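PDB 5YNL: arginase from Glaciozyma antarctica, which probably catalyses the hydrolysis of L-arginine to L-ornithine and urea, as arginases do, in a psychrophilic yeast. Local coordinates for residues G153-A158 / L174-A179; H282-V287 / S326-E331. All coordinates share one frame; numbering follows the deposited sequence. Where two conformers were deposited one is given.

Interaction 1 (G153-A158 / L174-A179)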
ATOM      1  N   GLY A 153       9.053   6.242  -1.625  1.00 45.86           N
ATOM      2  CA  GLY A 153       9.015   6.879  -2.905  1.00 46.86           C
ATOM      3  C   GLY A 153       8.072   6.020  -3.730  1.00 48.85           C
ATOM      4  O   GLY A 153       6.863   5.961  -3.480  1.00 47.31           O
ATOM      5  N   ASP A 154       8.654   5.304  -4.678  1.00 49.30           N
ATOM      6  CA  ASP A 154       7.927   4.714  -5.783  1.00 51.57           C
ATOM      7  C   ASP A 154       6.988   3.584  -5.380  1.00 51.60           C
ATOM      8  O   ASP A 154       7.267   2.842  -4.449  1.00 50.71           O
ATOM      9  CB  ASP A 154       8.934   4.198  -6.794  1.00 53.87           C
ATOM     10  CG  ASP A 154       8.308   3.895  -8.101  1.00 55.48           C
ATOM     11  OD1 ASP A 154       8.200   4.841  -8.909  1.00 55.54           O
ATOM     12  OD2 ASP A 154       7.906   2.726  -8.312  1.00 55.16           O
ATOM     13  N   HIS A 155       5.875   3.452  -6.088  1.00 46.54           N
ATOM     14  CA  HIS A 155       4.933   2.381  -5.793  1.00 45.79           C
ATOM     15  C   HIS A 155       5.455   0.977  -6.190  1.00 45.97           C
ATOM     16  O   HIS A 155       4.998  -0.031  -5.647  1.00 42.71           O
ATOM     17  CB  HIS A 155       3.537   2.681  -6.367  1.00 43.16           C
ATOM     18  CG  HIS A 155       2.412   2.098  -5.555  1.00 37.89           C
ATOM     19  ND1 HIS A 155       1.084   2.353  -5.821  1.00 32.42           N
ATOM     20  CD2 HIS A 155       2.430   1.264  -4.488  1.00 35.97           C
ATOM     21  CE1 HIS A 155       0.328   1.721  -4.937  1.00 29.36           C
ATOM     22  NE2 HIS A 155       1.122   1.049  -4.124  1.00 30.80           N
ATOM     23  N   SER A 156       6.438   0.908  -7.088  1.00 53.66           N
ATOM     24  CA  SER A 156       7.056  -0.386  -7.405  1.00 51.64           C
ATOM     25  C   SER A 156       7.621  -1.054  -6.152  1.00 49.86           C
ATOM     26  O   SER A 156       7.798  -2.282  -6.118  1.00 47.04           O
ATOM     27  CB  SER A 156       8.137  -0.267  -8.494  1.00 52.88           C
ATOM     28  OG  SER A 156       9.192   0.622  -8.130  1.00 54.29           O
ATOM     29  N   LEU A 157       7.899  -0.241  -5.128  1.00 46.17           N
ATOM     30  CA  LEU A 157       8.366  -0.736  -3.833  1.00 43.89           C
ATOM     31  C   LEU A 157       7.329  -1.664  -3.182  1.00 41.00           C
ATOM     32  O   LEU A 157       7.670  -2.437  -2.260  1.00 39.07           O
ATOM     33  CB  LEU A 157       8.670   0.421  -2.889  1.00 44.29           C
ATOM     34  CG  LEU A 157      10.014   1.136  -2.953  1.00 44.90           C
ATOM     35  CD1 LEU A 157      10.729   0.943  -4.295  1.00 46.48           C
ATOM     36  CD2 LEU A 157       9.806   2.608  -2.663  1.00 45.00           C
ATOM     37  N   ALA A 158       6.078  -1.588  -3.658  1.00 45.87           N
ATOM     38  CA  ALA A 158       5.046  -2.527  -3.206  1.00 41.12           C
ATOM     39  C   ALA A 158       5.367  -3.996  -3.535  1.00 38.65           C
ATOM     40  O   ALA A 158       4.778  -4.906  -2.957  1.00 35.93           O
ATOM     41  CB  ALA A 158       3.668  -2.147  -3.702  1.00 40.08           C
ATOM     42  N   LEU A 174      -5.287  -7.262  -0.391  1.00 31.17           N
ATOM     43  CA  LEU A 174      -4.545  -6.052  -0.727  1.00 29.77           C
ATOM     44  C   LEU A 174      -5.445  -4.978  -1.300  1.00 28.05           C
ATOM     45  O   LEU A 174      -6.149  -5.206  -2.306  1.00 28.46           O
ATOM     46  CB  LEU A 174      -3.425  -6.371  -1.719  1.00 31.36           C
ATOM     47  CG  LEU A 174      -2.614  -5.252  -2.406  1.00 31.56           C
ATOM     48  CD1 LEU A 174      -1.936  -4.321  -1.405  1.00 31.96           C
ATOM     49  CD2 LEU A 174      -1.572  -5.857  -3.356  1.00 33.80           C
ATOM     50  N   ILE A 175      -5.429  -3.802  -0.674  1.00 26.79           N
ATOM     51  CA  ILE A 175      -6.205  -2.679  -1.192  1.00 25.91           C
ATOM     52  C   ILE A 175      -5.229  -1.658  -1.741  1.00 27.30           C
ATOM     53  O   ILE A 175      -4.372  -1.132  -1.023  1.00 27.85           O
ATOM     54  CB  ILE A 175      -7.096  -2.063  -0.113  1.00 23.82           C
ATOM     55  CG1 ILE A 175      -8.105  -3.106   0.353  1.00 24.06           C
ATOM     56  CG2 ILE A 175      -7.858  -0.812  -0.639  1.00 22.32           C
ATOM     57  CD1 ILE A 175      -9.010  -2.584   1.409  1.00 22.69           C
ATOM     58  N   TRP A 176      -5.338  -1.400  -3.031  1.00 25.59           N
ATOM     59  CA  TRP A 176      -4.305  -0.661  -3.714  1.00 27.67           C
ATOM     60  C   TRP A 176      -4.942   0.661  -4.122  1.00 25.52           C
ATOM     61  O   TRP A 176      -5.917   0.686  -4.887  1.00 23.26           O
ATOM     62  CB  TRP A 176      -3.870  -1.469  -4.926  1.00 29.54           C
ATOM     63  CG  TRP A 176      -2.724  -0.939  -5.702  1.00 33.17           C
ATOM     64  CD1 TRP A 176      -2.731   0.110  -6.588  1.00 33.60           C
ATOM     65  CD2 TRP A 176      -1.405  -1.488  -5.743  1.00 36.64           C
ATOM     66  NE1 TRP A 176      -1.478   0.261  -7.144  1.00 38.12           N
ATOM     67  CE2 TRP A 176      -0.650  -0.705  -6.641  1.00 40.14           C
ATOM     68  CE3 TRP A 176      -0.784  -2.549  -5.086  1.00 36.76           C
ATOM     69  CZ2 TRP A 176       0.705  -0.953  -6.889  1.00 44.50           C
ATOM     70  CZ3 TRP A 176       0.549  -2.795  -5.334  1.00 40.20           C
ATOM     71  CH2 TRP A 176       1.281  -2.006  -6.229  1.00 44.30           C
ATOM     72  N   VAL A 177      -4.420   1.757  -3.582  1.00 26.45           N
ATOM     73  CA  VAL A 177      -4.968   3.074  -3.865  1.00 23.07           C
ATOM     74  C   VAL A 177      -3.982   3.869  -4.725  1.00 24.50           C
ATOM     75  O   VAL A 177      -2.870   4.214  -4.288  1.00 27.59           O
ATOM     76  CB  VAL A 177      -5.306   3.823  -2.566  1.00 20.58           C
ATOM     77  CG1 VAL A 177      -5.904   5.216  -2.885  1.00 18.07           C
ATOM     78  CG2 VAL A 177      -6.282   2.990  -1.700  1.00 20.47           C
ATOM     79  N   ASP A 178      -4.387   4.148  -5.965  1.00 26.65           N
ATOM     80  CA  ASP A 178      -3.465   4.682  -6.971  1.00 28.89           C
ATOM     81  C   ASP A 178      -4.265   5.087  -8.190  1.00 28.00           C
ATOM     82  O   ASP A 178      -5.353   4.551  -8.441  1.00 27.09           O
ATOM     83  CB  ASP A 178      -2.429   3.607  -7.361  1.00 34.34           C
ATOM     84  CG  ASP A 178      -1.172   4.188  -8.008  1.00 39.21           C
ATOM     85  OD1 ASP A 178      -1.305   4.926  -9.006  1.00 37.61           O
ATOM     86  OD2 ASP A 178      -0.051   3.908  -7.529  1.00 45.04           O
ATOM     87  N   ALA A 179      -3.735   6.064  -8.921  1.00 35.24           N
ATOM     88  CA  ALA A 179      -4.318   6.472 -10.193  1.00 35.70           C
ATOM     89  C   ALA A 179      -3.956   5.444 -11.255  1.00 37.87           C
ATOM     90  O   ALA A 179      -4.563   5.405 -12.332  1.00 38.71           O
ATOM     91  CB  ALA A 179      -3.798   7.847 -10.587  1.00 36.39           C
TER
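H155 and W176 meet face to face in an offset stack, their side chains arriving from opposite directions. The imidazole and the six-membered ring of the indole have centroids 3.9 Å apart and planes tilted by 18°, with W176 CZ2 over the middle of the imidazole. CG of W176 is anti to the backbone N (chi1 -175°), which swings the indole from strand 174-177 across to the loop. While one face of the imidazole is occupied in this way, its edge is gripped by D178: ND1 of H155 donates a nearly straight hydrogen bond of 2.6 Å to OD2 of D178, on the anti lone pair. Ring and carboxylate are only 6° from coplanar, so bond and stack together fix the rotation of the imidazole. A158 extends the contact, its CB 3.5 Å from CH2 of W176. An alanine in place of W176 is likely to open a gap beneath the imidazole and to leave H155 freer to tilt about its bond to D178. The loop bends in an Asx turn, OD2 of D154 accepting from N of S156. The sequence motifs here, GGDHS and DAHAD, supply manganese ligands in arginases, consistent with a place at the active site. H155 NE2 is hydrogen-bonded to S284 on strand 281-286, Y230 of strand 228-233 meets W176 edge-to-face, and helix 158-168 starts at A158.

Interaction 2 (H282-V287 / S326-E331); sequences HLSFDV and SLDIME
Backbone hydrogen bonding joins L283, F285 and V287 to the neighbouring strand, an example of parallel pairing, the segment axes 4.6 Å apart and 7° from parallel. L283 N donates to S326 O and L283 O accepts from D328 N; F285 repeats the pattern with D328 O and M330 N. V287 N to M330 O, at 3.1 Å, closes the series. Apolar contact is modest: CD2 of L283 approaches CD1 of L327, and CG2 of V287 lies 4.1 Å from CG2 of I329, on the face packed against helix 345-356. The other face is mainly polar, though it includes M330. CG of H282 stands anti to the backbone N (chi1 -167°), which brings the ring to S326 and D328. In one of its two conformers S326 sets CB over this ring in a CH-pi contact, 3.6 Å from the centroid, and ND1 of H282 makes a weak 3.2 Å bond to S326 O. OD1 of D328 lies in the ring plane at the CE1 edge, its carboxylate turned 89° from the imidazole, and is hydrogen-bonded to T161. At the C-terminal end OD2 of D286 and OE2 of E331 stand 2.9 Å apart. H195 NE2 is hydrogen-bonded to that E331 oxygen, and D288 N to D286 OD1. Two like charges so close would probably favour a nearby cation; D286 and D288 belong to SFDVDALDP, a motif whose aspartates bind manganese in arginases.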
ATOM      1  N   HIS A 282      -3.702  -5.367   3.791  1.00 30.54           N
ATOM      2  CA  HIS A 282      -2.550  -4.594   3.374  1.00 31.41           C
ATOM      3  C   HIS A 282      -3.087  -3.397   2.599  1.00 28.89           C
ATOM      4  O   HIS A 282      -3.655  -3.554   1.503  1.00 26.78           O
ATOM      5  CB  HIS A 282      -1.606  -5.429   2.487  1.00 32.23           C
ATOM      6  CG  HIS A 282      -0.254  -4.819   2.269  1.00 34.99           C
ATOM      7  ND1 HIS A 282       0.092  -3.556   2.712  1.00 36.51           N
ATOM      8  CD2 HIS A 282       0.847  -5.296   1.640  1.00 37.07           C
ATOM      9  CE1 HIS A 282       1.340  -3.293   2.378  1.00 39.72           C
ATOM     10  NE2 HIS A 282       1.819  -4.332   1.718  1.00 39.92           N
ATOM     11  N   LEU A 283      -2.932  -2.205   3.158  1.00 31.72           N
ATOM     12  CA  LEU A 283      -3.391  -1.008   2.447  1.00 29.21           C
ATOM     13  C   LEU A 283      -2.204  -0.303   1.842  1.00 31.22           C
ATOM     14  O   LEU A 283      -1.377   0.293   2.571  1.00 33.85           O
ATOM     15  CB  LEU A 283      -4.157  -0.039   3.364  1.00 28.31           C
ATOM     16  CG  LEU A 283      -4.669   1.283   2.774  1.00 25.74           C
ATOM     17  CD1 LEU A 283      -5.593   1.086   1.541  1.00 23.72           C
ATOM     18  CD2 LEU A 283      -5.416   2.029   3.854  1.00 25.61           C
ATOM     19  N   SER A 284      -2.101  -0.376   0.514  1.00 22.60           N
ATOM     20  CA  SER A 284      -0.952   0.229  -0.166  1.00 25.70           C
ATOM     21  C   SER A 284      -1.396   1.528  -0.834  1.00 24.57           C
ATOM     22  O   SER A 284      -1.977   1.504  -1.932  1.00 23.68           O
ATOM     23  CB  SER A 284      -0.360  -0.742  -1.189  1.00 27.61           C
ATOM     24  OG  SER A 284       0.978  -0.390  -1.480  1.00 32.74           O
ATOM     25  N   PHE A 285      -1.126   2.644  -0.156  1.00 31.65           N
ATOM     26  CA  PHE A 285      -1.683   3.952  -0.512  1.00 29.95           C
ATOM     27  C   PHE A 285      -0.665   4.860  -1.216  1.00 34.53           C
ATOM     28  O   PHE A 285       0.366   5.219  -0.637  1.00 36.57           O
ATOM     29  CB  PHE A 285      -2.186   4.668   0.750  1.00 26.91           C
ATOM     30  CG  PHE A 285      -3.263   5.681   0.484  1.00 24.42           C
ATOM     31  CD1 PHE A 285      -3.008   6.807  -0.288  1.00 26.02           C
ATOM     32  CD2 PHE A 285      -4.530   5.506   1.001  1.00 22.01           C
ATOM     33  CE1 PHE A 285      -4.029   7.734  -0.544  1.00 24.52           C
ATOM     34  CE2 PHE A 285      -5.525   6.422   0.754  1.00 20.97           C
ATOM     35  CZ  PHE A 285      -5.278   7.537  -0.028  1.00 22.04           C
ATOM     36  N   ASP A 286      -0.962   5.236  -2.457  1.00 23.98           N
ATOM     37  CA  ASP A 286      -0.085   6.105  -3.210  1.00 28.05           C
ATOM     38  C   ASP A 286      -0.729   7.456  -3.220  1.00 26.40           C
ATOM     39  O   ASP A 286      -1.885   7.598  -3.604  1.00 24.57           O
ATOM     40  CB  ASP A 286       0.060   5.629  -4.646  1.00 32.52           C
ATOM     41  CG  ASP A 286       1.129   6.381  -5.391  1.00 35.28           C
ATOM     42  OD1 ASP A 286       0.981   7.610  -5.580  1.00 35.76           O
ATOM     43  OD2 ASP A 286       2.136   5.750  -5.781  1.00 36.39           O
ATOM     44  N   VAL A 287       0.035   8.453  -2.806  1.00 40.24           N
ATOM     45  CA  VAL A 287      -0.437   9.821  -2.685  1.00 38.43           C
ATOM     46  C   VAL A 287      -0.761  10.467  -4.040  1.00 41.99           C
ATOM     47  O   VAL A 287      -1.524  11.424  -4.092  1.00 40.58           O
ATOM     48  CB  VAL A 287       0.564  10.609  -1.834  1.00 37.87           C
ATOM     49  CG1 VAL A 287       0.214  12.070  -1.733  1.00 36.46           C
ATOM     50  CG2 VAL A 287       0.596   9.994  -0.454  1.00 34.85           C
ATOM     51  N   SER A 326      -0.582  -3.973   7.460  1.00 40.21           N
ATOM     52  CA  SER A 326       0.430  -3.236   6.711  0.78 41.39           C
ATOM     53  C   SER A 326      -0.129  -2.055   5.954  1.00 39.97           C
ATOM     54  O   SER A 326      -1.193  -2.145   5.326  1.00 36.04           O
ATOM     55  CB  SER A 326       1.170  -4.138   5.732  0.78 40.99           C
ATOM     56  OG  SER A 326       2.233  -4.793   6.377  0.78 43.19           O
ATOM     57  N   LEU A 327       0.621  -0.961   6.013  1.00 35.52           N
ATOM     58  CA  LEU A 327       0.263   0.302   5.391  1.00 31.24           C
ATOM     59  C   LEU A 327       1.457   0.836   4.610  1.00 32.67           C
ATOM     60  O   LEU A 327       2.544   1.035   5.191  1.00 34.45           O
ATOM     61  CB  LEU A 327      -0.089   1.314   6.485  1.00 29.60           C
ATOM     62  CG  LEU A 327      -0.253   2.783   6.091  1.00 26.54           C
ATOM     63  CD1 LEU A 327      -1.448   2.944   5.151  1.00 23.52           C
ATOM     64  CD2 LEU A 327      -0.412   3.613   7.333  1.00 26.37           C
ATOM     65  N   ASP A 328       1.269   1.057   3.308  1.00 30.22           N
ATOM     66  CA  ASP A 328       2.252   1.796   2.531  1.00 31.96           C
ATOM     67  C   ASP A 328       1.730   3.215   2.290  1.00 28.49           C
ATOM     68  O   ASP A 328       0.550   3.400   1.940  1.00 25.54           O
ATOM     69  CB  ASP A 328       2.472   1.179   1.154  1.00 34.75           C
ATOM     70  CG  ASP A 328       2.707  -0.308   1.186  1.00 35.52           C
ATOM     71  OD1 ASP A 328       3.131  -0.867   2.226  1.00 36.04           O
ATOM     72  OD2 ASP A 328       2.475  -0.911   0.119  1.00 33.98           O
ATOM     73  N   ILE A 329       2.601   4.204   2.444  1.00 29.29           N
ATOM     74  CA  ILE A 329       2.271   5.560   2.046  1.00 27.88           C
ATOM     75  C   ILE A 329       3.324   5.925   0.999  1.00 30.77           C
ATOM     76  O   ILE A 329       4.479   6.236   1.354  1.00 32.25           O
ATOM     77  CB  ILE A 329       2.384   6.544   3.226  1.00 26.66           C
ATOM     78  CG1 ILE A 329       1.545   6.083   4.419  1.00 25.68           C
ATOM     79  CG2 ILE A 329       2.044   7.981   2.774  1.00 26.90           C
ATOM     80  CD1 ILE A 329       0.052   6.381   4.319  1.00 23.90           C
ATOM     81  N   MET A 330       2.956   5.877  -0.279  1.00 29.21           N
ATOM     82  CA  MET A 330       3.957   5.950  -1.334  1.00 32.28           C
ATOM     83  C   MET A 330       3.956   7.294  -2.075  1.00 32.76           C
ATOM     84  O   MET A 330       2.987   8.060  -1.999  1.00 30.90           O
ATOM     85  CB  MET A 330       3.721   4.800  -2.319  1.00 33.97           C
ATOM     86  CG  MET A 330       3.743   3.399  -1.698  1.00 33.82           C
ATOM     87  SD  MET A 330       5.364   2.780  -1.170  1.00 35.41           S
ATOM     88  CE  MET A 330       5.058   1.012  -1.181  1.00 35.12           C
ATOM     89  N   GLU A 331       5.038   7.570  -2.795  1.00 47.80           N
ATOM     90  CA  GLU A 331       5.141   8.764  -3.635  1.00 48.59           C
ATOM     91  C   GLU A 331       4.786  10.074  -2.928  1.00 45.96           C
ATOM     92  O   GLU A 331       4.115  10.938  -3.487  1.00 45.84           O
ATOM     93  CB  GLU A 331       4.356   8.589  -4.940  1.00 50.28           C
ATOM     94  CG  GLU A 331       4.949   7.512  -5.847  1.00 52.10           C
ATOM     95  CD  GLU A 331       4.350   7.493  -7.252  1.00 52.87           C
ATOM     96  OE1 GLU A 331       4.093   8.585  -7.829  1.00 53.21           O
ATOM     97  OE2 GLU A 331       4.155   6.370  -7.783  1.00 52.68           O
TER

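In the fold
Strand 147-152 runs into 153-158, and interaction 1 closes the excursion through helix 158-168 by bringing the loop onto 174-179. Further along, interaction 2 closes a second excursion, through helix 308-320, by pairing 282-287 with 326-331 as adjacent strands of a beta-alpha-beta unit. The two loops follow in series, neither nesting nor crossing. In space they adjoin, their centres about 6 Å apart: I175 N bonds to H282 O within the eight-stranded parallel sheet, and G153 O bonds to E331 N. Strands 147-152, 324-330, 281-286 and 173-177 thus stand consecutively at the centre of the arginase fold, with the carboxylates of D178 and D286 gathered at their C-terminal ends.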